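Local coordinates for protein putative oxidoreductase (Klebsiella pneumoniae subsp. pneumoniae MGH 78578, PDB 3E82) that is probably an NAD(P)-dependent oxidoreductase of the Gfo/Idh/MocA family, pairing a nucleotide-binding Rossmann domain with a C-terminal alpha/beta domain, at residues S122-G135 with T294-I306. Residues are numbered along the deposited sequence; the frame is centred on the assembly and turned at random.
Sequences SVFHNRRWDSDYLG and TPQGDQRQYYMLI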
ATOM      1  N   SER B 122     -30.732  -1.846  11.593  1.00 17.44           N
ATOM      2  CA  SER B 122     -29.277  -1.749  11.688  1.00 17.63           C
ATOM      3  C   SER B 122     -28.619  -2.877  10.900  1.00 18.04           C
ATOM      4  O   SER B 122     -29.293  -3.810  10.467  1.00 18.45           O
ATOM      5  CB  SER B 122     -28.851  -1.807  13.158  1.00 17.38           C
ATOM      6  OG  SER B 122     -27.472  -1.517  13.290  1.00 18.00           O
ATOM      7  N   VAL B 123     -27.308  -2.776  10.700  1.00 17.88           N
ATOM      8  CA  VAL B 123     -26.560  -3.788   9.968  1.00 15.91           C
ATOM      9  C   VAL B 123     -25.418  -4.231  10.882  1.00 16.94           C
ATOM     10  O   VAL B 123     -24.834  -3.409  11.588  1.00 17.27           O
ATOM     11  CB  VAL B 123     -25.996  -3.220   8.641  1.00 16.10           C
ATOM     12  CG1 VAL B 123     -25.205  -4.298   7.907  1.00 16.67           C
ATOM     13  CG2 VAL B 123     -27.141  -2.708   7.770  1.00 16.57           C
ATOM     14  N   PHE B 124     -25.100  -5.522  10.851  1.00 16.90           N
ATOM     15  CA  PHE B 124     -24.077  -6.092  11.721  1.00 16.99           C
ATOM     16  C   PHE B 124     -22.625  -5.722  11.406  1.00 17.12           C
ATOM     17  O   PHE B 124     -21.829  -6.578  11.028  1.00 18.09           O
ATOM     18  CB  PHE B 124     -24.240  -7.625  11.759  1.00 17.30           C
ATOM     19  CG  PHE B 124     -23.526  -8.307  12.914  1.00 18.29           C
ATOM     20  CD1 PHE B 124     -23.761  -7.921  14.238  1.00 19.21           C
ATOM     21  CD2 PHE B 124     -22.660  -9.370  12.676  1.00 18.01           C
ATOM     22  CE1 PHE B 124     -23.138  -8.594  15.308  1.00 19.00           C
ATOM     23  CE2 PHE B 124     -22.032 -10.047  13.737  1.00 19.95           C
ATOM     24  CZ  PHE B 124     -22.270  -9.661  15.050  1.00 18.15           C
ATOM     25  N   HIS B 125     -22.292  -4.443  11.543  1.00 17.39           N
ATOM     26  CA  HIS B 125     -20.913  -3.992  11.350  1.00 19.11           C
ATOM     27  C   HIS B 125     -20.367  -4.159  12.759  1.00 18.14           C
ATOM     28  O   HIS B 125     -20.382  -3.241  13.580  1.00 18.75           O
ATOM     29  CB  HIS B 125     -20.880  -2.537  10.901  1.00 17.22           C
ATOM     30  CG  HIS B 125     -21.161  -2.362   9.441  1.00 19.77           C
ATOM     31  ND1 HIS B 125     -20.362  -2.915   8.462  1.00 19.33           N
ATOM     32  CD2 HIS B 125     -22.133  -1.680   8.790  1.00 19.00           C
ATOM     33  CE1 HIS B 125     -20.828  -2.579   7.272  1.00 20.61           C
ATOM     34  NE2 HIS B 125     -21.901  -1.828   7.443  1.00 18.86           N
ATOM     35  N   ASN B 126     -19.904  -5.372  13.017  1.00 19.15           N
ATOM     36  CA  ASN B 126     -19.436  -5.790  14.325  1.00 19.16           C
ATOM     37  C   ASN B 126     -17.949  -5.649  14.610  1.00 20.80           C
ATOM     38  O   ASN B 126     -17.467  -6.203  15.596  1.00 20.58           O
ATOM     39  CB  ASN B 126     -19.832  -7.256  14.515  1.00 19.85           C
ATOM     40  CG  ASN B 126     -19.059  -8.189  13.595  1.00 21.11           C
ATOM     41  OD1 ASN B 126     -18.824  -7.875  12.426  1.00 24.52           O
ATOM     42  ND2 ASN B 126     -18.666  -9.341  14.117  1.00 21.71           N
ATOM     43  N   ARG B 127     -17.221  -4.905  13.787  1.00 20.34           N
ATOM     44  CA  ARG B 127     -15.781  -4.801  14.003  1.00 20.05           C
ATOM     45  C   ARG B 127     -15.309  -3.479  14.610  1.00 20.11           C
ATOM     46  O   ARG B 127     -14.105  -3.224  14.699  1.00 19.59           O
ATOM     47  CB  ARG B 127     -15.050  -5.071  12.679  1.00 21.46           C
ATOM     48  CG  ARG B 127     -15.563  -6.300  11.901  1.00 23.73           C
ATOM     49  CD  ARG B 127     -15.392  -7.610  12.673  1.00 26.33           C
ATOM     50  NE  ARG B 127     -13.990  -7.899  12.965  1.00 30.55           N
ATOM     51  CZ  ARG B 127     -13.136  -8.463  12.111  1.00 34.62           C
ATOM     52  NH1 ARG B 127     -13.540  -8.820  10.897  1.00 35.04           N
ATOM     53  NH2 ARG B 127     -11.869  -8.647  12.464  1.00 33.23           N
ATOM     54  N   ARG B 128     -16.255  -2.652  15.046  1.00 19.59           N
ATOM     55  CA  ARG B 128     -15.939  -1.355  15.641  1.00 18.61           C
ATOM     56  C   ARG B 128     -15.424  -1.477  17.071  1.00 19.12           C
ATOM     57  O   ARG B 128     -15.005  -0.487  17.673  1.00 20.15           O
ATOM     58  CB  ARG B 128     -17.181  -0.464  15.635  1.00 18.17           C
ATOM     59  CG  ARG B 128     -17.755  -0.235  14.248  1.00 17.27           C
ATOM     60  CD  ARG B 128     -19.013   0.621  14.293  1.00 17.59           C
ATOM     61  NE  ARG B 128     -19.460   0.929  12.942  1.00 14.76           N
ATOM     62  CZ  ARG B 128     -20.347   1.870  12.632  1.00 17.83           C
ATOM     63  NH1 ARG B 128     -20.908   2.616  13.581  1.00 16.00           N
ATOM     64  NH2 ARG B 128     -20.673   2.067  11.358  1.00 14.57           N
ATOM     65  N   TRP B 129     -15.455  -2.688  17.615  1.00 18.50           N
ATOM     66  CA  TRP B 129     -14.997  -2.904  18.980  1.00 19.41           C
ATOM     67  C   TRP B 129     -13.861  -3.916  19.080  1.00 19.90           C
ATOM     68  O   TRP B 129     -13.651  -4.520  20.126  1.00 20.43           O
ATOM     69  CB  TRP B 129     -16.190  -3.333  19.834  1.00 19.87           C
ATOM     70  CG  TRP B 129     -17.256  -2.287  19.791  1.00 18.49           C
ATOM     71  CD1 TRP B 129     -17.339  -1.165  20.571  1.00 19.28           C
ATOM     72  CD2 TRP B 129     -18.337  -2.206  18.857  1.00 18.24           C
ATOM     73  NE1 TRP B 129     -18.406  -0.394  20.179  1.00 18.03           N
ATOM     74  CE2 TRP B 129     -19.036  -1.006  19.128  1.00 17.88           C
ATOM     75  CE3 TRP B 129     -18.783  -3.028  17.815  1.00 17.56           C
ATOM     76  CZ2 TRP B 129     -20.157  -0.608  18.392  1.00 17.04           C
ATOM     77  CZ3 TRP B 129     -19.903  -2.629  17.082  1.00 17.95           C
ATOM     78  CH2 TRP B 129     -20.575  -1.429  17.377  1.00 17.21           C
ATOM     79  N   ASP B 130     -13.141  -4.093  17.977  1.00 20.21           N
ATOM     80  CA  ASP B 130     -12.009  -5.009  17.917  1.00 20.06           C
ATOM     81  C   ASP B 130     -10.804  -4.415  18.648  1.00 19.32           C
ATOM     82  O   ASP B 130     -10.579  -3.206  18.609  1.00 18.87           O
ATOM     83  CB  ASP B 130     -11.638  -5.288  16.460  1.00 18.11           C
ATOM     84  CG  ASP B 130     -12.592  -6.265  15.786  1.00 20.74           C
ATOM     85  OD1 ASP B 130     -13.648  -6.569  16.378  1.00 22.52           O
ATOM     86  OD2 ASP B 130     -12.287  -6.725  14.668  1.00 20.17           O
ATOM     87  N   SER B 131     -10.035  -5.279  19.306  1.00 19.03           N
ATOM     88  CA  SER B 131      -8.860  -4.851  20.053  1.00 20.33           C
ATOM     89  C   SER B 131      -7.898  -4.028  19.186  1.00 20.29           C
ATOM     90  O   SER B 131      -7.466  -2.951  19.597  1.00 21.12           O
ATOM     91  CB  SER B 131      -8.134  -6.068  20.652  1.00 18.16           C
ATOM     92  OG  SER B 131      -7.695  -6.969  19.647  1.00 18.39           O
ATOM     93  N   ASP B 132      -7.573  -4.518  17.990  1.00 19.64           N
ATOM     94  CA  ASP B 132      -6.659  -3.781  17.116  1.00 19.64           C
ATOM     95  C   ASP B 132      -7.199  -2.409  16.728  1.00 19.56           C
ATOM     96  O   ASP B 132      -6.489  -1.410  16.838  1.00 20.31           O
ATOM     97  CB  ASP B 132      -6.311  -4.587  15.851  1.00 20.82           C
ATOM     98  CG  ASP B 132      -7.515  -5.286  15.234  1.00 22.53           C
ATOM     99  OD1 ASP B 132      -8.661  -4.809  15.402  1.00 20.83           O
ATOM    100  OD2 ASP B 132      -7.299  -6.311  14.559  1.00 21.13           O
ATOM    101  N   TYR B 133      -8.449  -2.353  16.283  1.00 18.58           N
ATOM    102  CA  TYR B 133      -9.057  -1.085  15.898  1.00 18.51           C
ATOM    103  C   TYR B 133      -9.158  -0.118  17.080  1.00 19.20           C
ATOM    104  O   TYR B 133      -8.772   1.046  16.965  1.00 19.17           O
ATOM    105  CB  TYR B 133     -10.446  -1.319  15.312  1.00 18.59           C
ATOM    106  CG  TYR B 133     -11.238  -0.053  15.065  1.00 18.27           C
ATOM    107  CD1 TYR B 133     -10.868   0.845  14.066  1.00 16.86           C
ATOM    108  CD2 TYR B 133     -12.376   0.231  15.818  1.00 20.81           C
ATOM    109  CE1 TYR B 133     -11.622   1.995  13.815  1.00 20.40           C
ATOM    110  CE2 TYR B 133     -13.138   1.374  15.577  1.00 19.70           C
ATOM    111  CZ  TYR B 133     -12.758   2.247  14.576  1.00 20.02           C
ATOM    112  OH  TYR B 133     -13.533   3.352  14.311  1.00 20.60           O
ATOM    113  N   LEU B 134      -9.682  -0.589  18.210  1.00 19.75           N
ATOM    114  CA  LEU B 134      -9.805   0.268  19.386  1.00 20.86           C
ATOM    115  C   LEU B 134      -8.440   0.810  19.797  1.00 20.72           C
ATOM    116  O   LEU B 134      -8.320   1.977  20.169  1.00 20.46           O
ATOM    117  CB  LEU B 134     -10.428  -0.495  20.561  1.00 22.30           C
ATOM    118  CG  LEU B 134     -11.927  -0.785  20.432  1.00 24.30           C
ATOM    119  CD1 LEU B 134     -12.404  -1.575  21.654  1.00 26.55           C
ATOM    120  CD2 LEU B 134     -12.688   0.528  20.306  1.00 24.51           C
ATOM    121  N   GLY B 135      -7.423  -0.044  19.732  1.00 19.61           N
ATOM    122  CA  GLY B 135      -6.079   0.377  20.086  1.00 20.61           C
ATOM    123  C   GLY B 135      -5.582   1.486  19.172  1.00 20.16           C
ATOM    124  O   GLY B 135      -5.121   2.522  19.639  1.00 19.62           O
ATOM    125  N   THR B 294      -2.700  -2.983  24.272  1.00 31.43           N
ATOM    126  CA  THR B 294      -3.863  -2.907  23.399  1.00 30.05           C
ATOM    127  C   THR B 294      -5.121  -3.159  24.228  1.00 28.84           C
ATOM    128  O   THR B 294      -5.182  -4.112  25.005  1.00 28.49           O
ATOM    129  CB  THR B 294      -3.795  -3.964  22.276  1.00 31.60           C
ATOM    130  OG1 THR B 294      -2.573  -3.806  21.542  1.00 31.10           O
ATOM    131  CG2 THR B 294      -4.977  -3.808  21.319  1.00 29.73           C
ATOM    132  N   PRO B 295      -6.135  -2.297  24.079  1.00 27.08           N
ATOM    133  CA  PRO B 295      -7.383  -2.457  24.829  1.00 26.34           C
ATOM    134  C   PRO B 295      -8.125  -3.734  24.444  1.00 25.51           C
ATOM    135  O   PRO B 295      -7.999  -4.231  23.317  1.00 24.70           O
ATOM    136  CB  PRO B 295      -8.159  -1.188  24.484  1.00 27.35           C
ATOM    137  CG  PRO B 295      -7.663  -0.857  23.104  1.00 27.87           C
ATOM    138  CD  PRO B 295      -6.187  -1.108  23.211  1.00 27.18           C
ATOM    139  N   GLN B 296      -8.877  -4.272  25.395  1.00 24.16           N
ATOM    140  CA  GLN B 296      -9.639  -5.490  25.163  1.00 25.37           C
ATOM    141  C   GLN B 296     -10.701  -5.191  24.122  1.00 23.82           C
ATOM    142  O   GLN B 296     -11.245  -4.087  24.085  1.00 25.12           O
ATOM    143  CB  GLN B 296     -10.326  -5.954  26.454  1.00 27.96           C
ATOM    144  CG  GLN B 296     -11.020  -7.318  26.334  1.00 32.30           C
ATOM    145  CD  GLN B 296     -12.401  -7.358  27.000  1.00 37.30           C
ATOM    146  OE1 GLN B 296     -12.614  -6.759  28.052  1.00 38.70           O
ATOM    147  NE2 GLN B 296     -13.335  -8.081  26.389  1.00 36.49           N
ATOM    148  N   GLY B 297     -10.985  -6.166  23.271  1.00 22.37           N
ATOM    149  CA  GLY B 297     -12.016  -5.976  22.265  1.00 23.18           C
ATOM    150  C   GLY B 297     -13.281  -6.697  22.701  1.00 22.62           C
ATOM    151  O   GLY B 297     -13.202  -7.668  23.453  1.00 23.89           O
ATOM    152  N   ASP B 298     -14.446  -6.223  22.265  1.00 22.45           N
ATOM    153  CA  ASP B 298     -15.697  -6.889  22.621  1.00 20.89           C
ATOM    154  C   ASP B 298     -16.870  -6.516  21.725  1.00 20.87           C
ATOM    155  O   ASP B 298     -17.550  -5.517  21.952  1.00 19.30           O
ATOM    156  CB  ASP B 298     -16.062  -6.611  24.078  1.00 22.83           C
ATOM    157  CG  ASP B 298     -17.325  -7.341  24.508  1.00 24.18           C
ATOM    158  OD1 ASP B 298     -17.704  -8.327  23.830  1.00 23.79           O
ATOM    159  OD2 ASP B 298     -17.929  -6.934  25.527  1.00 23.68           O
ATOM    160  N   GLN B 299     -17.121  -7.337  20.713  1.00 19.11           N
ATOM    161  CA  GLN B 299     -18.219  -7.064  19.800  1.00 21.08           C
ATOM    162  C   GLN B 299     -19.608  -7.188  20.449  1.00 19.87           C
ATOM    163  O   GLN B 299     -20.614  -6.849  19.831  1.00 21.72           O
ATOM    164  CB  GLN B 299     -18.116  -7.964  18.556  1.00 21.43           C
ATOM    165  CG  GLN B 299     -18.236  -9.447  18.804  1.00 21.74           C
ATOM    166  CD  GLN B 299     -17.906 -10.248  17.552  1.00 25.82           C
ATOM    167  OE1 GLN B 299     -18.681 -10.278  16.595  1.00 24.62           O
ATOM    168  NE2 GLN B 299     -16.736 -10.884  17.549  1.00 25.51           N
ATOM    169  N   ARG B 300     -19.667  -7.659  21.693  1.00 20.27           N
ATOM    170  CA  ARG B 300     -20.948  -7.756  22.386  1.00 18.61           C
ATOM    171  C   ARG B 300     -21.487  -6.330  22.498  1.00 19.00           C
ATOM    172  O   ARG B 300     -22.682  -6.120  22.720  1.00 19.25           O
ATOM    173  CB  ARG B 300     -20.777  -8.358  23.794  1.00 19.77           C
ATOM    174  CG  ARG B 300     -20.341  -9.813  23.822  1.00 18.57           C
ATOM    175  CD  ARG B 300     -19.964 -10.288  25.233  1.00 20.98           C
ATOM    176  NE  ARG B 300     -21.025 -10.029  26.207  1.00 22.33           N
ATOM    177  CZ  ARG B 300     -21.024  -9.021  27.075  1.00 25.06           C
ATOM    178  NH1 ARG B 300     -20.007  -8.164  27.102  1.00 24.58           N
ATOM    179  NH2 ARG B 300     -22.046  -8.866  27.916  1.00 23.86           N
ATOM    180  N   GLN B 301     -20.595  -5.348  22.351  1.00 17.62           N
ATOM    181  CA  GLN B 301     -20.986  -3.948  22.430  1.00 17.16           C
ATOM    182  C   GLN B 301     -22.054  -3.634  21.387  1.00 17.87           C
ATOM    183  O   GLN B 301     -22.951  -2.830  21.637  1.00 16.47           O
ATOM    184  CB  GLN B 301     -19.780  -3.022  22.223  1.00 19.53           C
ATOM    185  CG  GLN B 301     -18.869  -2.865  23.441  1.00 23.08           C
ATOM    186  CD  GLN B 301     -19.561  -2.175  24.612  1.00 26.84           C
ATOM    187  OE1 GLN B 301     -20.170  -1.119  24.453  1.00 26.34           O
ATOM    188  NE2 GLN B 301     -19.459  -2.770  25.796  1.00 29.08           N
ATOM    189  N   TYR B 302     -21.961  -4.264  20.218  1.00 17.52           N
ATOM    190  CA  TYR B 302     -22.962  -4.021  19.182  1.00 18.31           C
ATOM    191  C   TYR B 302     -24.367  -4.292  19.737  1.00 18.04           C
ATOM    192  O   TYR B 302     -25.269  -3.478  19.585  1.00 18.71           O
ATOM    193  CB  TYR B 302     -22.734  -4.926  17.969  1.00 17.71           C
ATOM    194  CG  TYR B 302     -23.786  -4.738  16.898  1.00 19.53           C
ATOM    195  CD1 TYR B 302     -23.678  -3.706  15.963  1.00 17.97           C
ATOM    196  CD2 TYR B 302     -24.923  -5.562  16.844  1.00 17.46           C
ATOM    197  CE1 TYR B 302     -24.667  -3.490  15.003  1.00 18.19           C
ATOM    198  CE2 TYR B 302     -25.923  -5.351  15.881  1.00 18.50           C
ATOM    199  CZ  TYR B 302     -25.786  -4.311  14.969  1.00 18.10           C
ATOM    200  OH  TYR B 302     -26.765  -4.067  14.038  1.00 20.36           O
ATOM    201  N   TYR B 303     -24.547  -5.445  20.373  1.00 18.19           N
ATOM    202  CA  TYR B 303     -25.846  -5.811  20.922  1.00 18.64           C
ATOM    203  C   TYR B 303     -26.210  -5.045  22.192  1.00 20.40           C
ATOM    204  O   TYR B 303     -27.382  -4.762  22.434  1.00 19.42           O
ATOM    205  CB  TYR B 303     -25.913  -7.325  21.162  1.00 18.40           C
ATOM    206  CG  TYR B 303     -26.266  -8.099  19.905  1.00 18.18           C
ATOM    207  CD1 TYR B 303     -27.503  -7.922  19.287  1.00 18.73           C
ATOM    208  CD2 TYR B 303     -25.356  -8.971  19.312  1.00 16.50           C
ATOM    209  CE1 TYR B 303     -27.828  -8.593  18.104  1.00 18.50           C
ATOM    210  CE2 TYR B 303     -25.666  -9.650  18.124  1.00 17.93           C
ATOM    211  CZ  TYR B 303     -26.906  -9.455  17.525  1.00 20.17           C
ATOM    212  OH  TYR B 303     -27.229 -10.102  16.346  1.00 18.56           O
HETATM  213  N   MSE B 304     -25.214  -4.698  22.998  1.00 21.06           N
HETATM  214  CA  MSE B 304     -25.484  -3.935  24.212  1.00 22.51           C
HETATM  215  C   MSE B 304     -25.982  -2.549  23.812  1.00 21.37           C
HETATM  216  O   MSE B 304     -26.904  -2.005  24.421  1.00 19.45           O
HETATM  217  CB  MSE B 304     -24.218  -3.819  25.056  1.00 25.95           C
HETATM  218  CG  MSE B 304     -23.618  -5.158  25.411  1.00 35.09           C
HETATM  219 SE   MSE B 304     -22.053  -5.007  26.531  1.00 47.75          SE
HETATM  220  CE  MSE B 304     -20.656  -5.472  25.302  1.00 47.01           C
ATOM    221  N   LEU B 305     -25.380  -1.991  22.764  1.00 20.08           N
ATOM    222  CA  LEU B 305     -25.775  -0.670  22.285  1.00 19.85           C
ATOM    223  C   LEU B 305     -27.114  -0.712  21.542  1.00 19.51           C
ATOM    224  O   LEU B 305     -27.931   0.203  21.667  1.00 17.48           O
ATOM    225  CB  LEU B 305     -24.668  -0.084  21.403  1.00 19.79           C
ATOM    226  CG  LEU B 305     -23.350   0.216  22.140  1.00 20.50           C
ATOM    227  CD1 LEU B 305     -22.283   0.648  21.144  1.00 21.99           C
ATOM    228  CD2 LEU B 305     -23.577   1.318  23.183  1.00 21.31           C
ATOM    229  N   ILE B 306     -27.350  -1.775  20.775  1.00 20.48           N
ATOM    230  CA  ILE B 306     -28.620  -1.906  20.063  1.00 19.89           C
ATOM    231  C   ILE B 306     -29.706  -2.015  21.139  1.00 20.04           C
ATOM    232  O   ILE B 306     -30.800  -1.456  21.007  1.00 20.49           O
ATOM    233  CB  ILE B 306     -28.645  -3.179  19.183  1.00 20.38           C
ATOM    234  CG1 ILE B 306     -27.862  -2.944  17.875  1.00 20.16           C
ATOM    235  CG2 ILE B 306     -30.087  -3.611  18.945  1.00 17.85           C
ATOM    236  CD1 ILE B 306     -28.544  -2.024  16.863  1.00 20.57           C
TER
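Tyr302 reaches from the first turns of helix 300-310 to Ser122 and illustrates how one long aromatic residue can join a helix to a strand. Its CB lies 3.8 Å from Trp129 CZ3, and that carbon sits at the edge of the tyrosine ring. With CG anti to the backbone N (chi1 178°), the ring then runs between two neighbours: Ile306 CG1 of its own helix lies over one face, and Phe124 CD1 approaches the opposite one, 3.7 Å from both CD2 and CE2 of Tyr302. Phe124 and Tyr302 thus make a T-shaped pair, the Phe124 edge toward the Tyr302 face, with ring planes at 90° and centroids 5.2 Å apart. On the other side of the ring, Tyr302 CE1 comes 3.4 Å from Val123 O. At the tip, Tyr302 OH donates to Ser122 OG at 2.7 Å, and that same serine oxygen is also hydrogen-bonded to Val318 O.

Trp129 is sandwiched: Gln301 CB makes a CH-pi contact 3.4 Å from the centroid of its five-membered ring, while Arg128 CB lies over the other face. Nearby, Asn126 ND2 donates to Gln299 OE1 at 2.6 Å, entering from above the carbonyl plane.

The contact thereby ties strand 121-123, at one edge of the parallel Rossmann sheet, to helix 300-310, with helix 17-28 against Gln299 and Tyr303 and helix 320-339 against Val123 and His125.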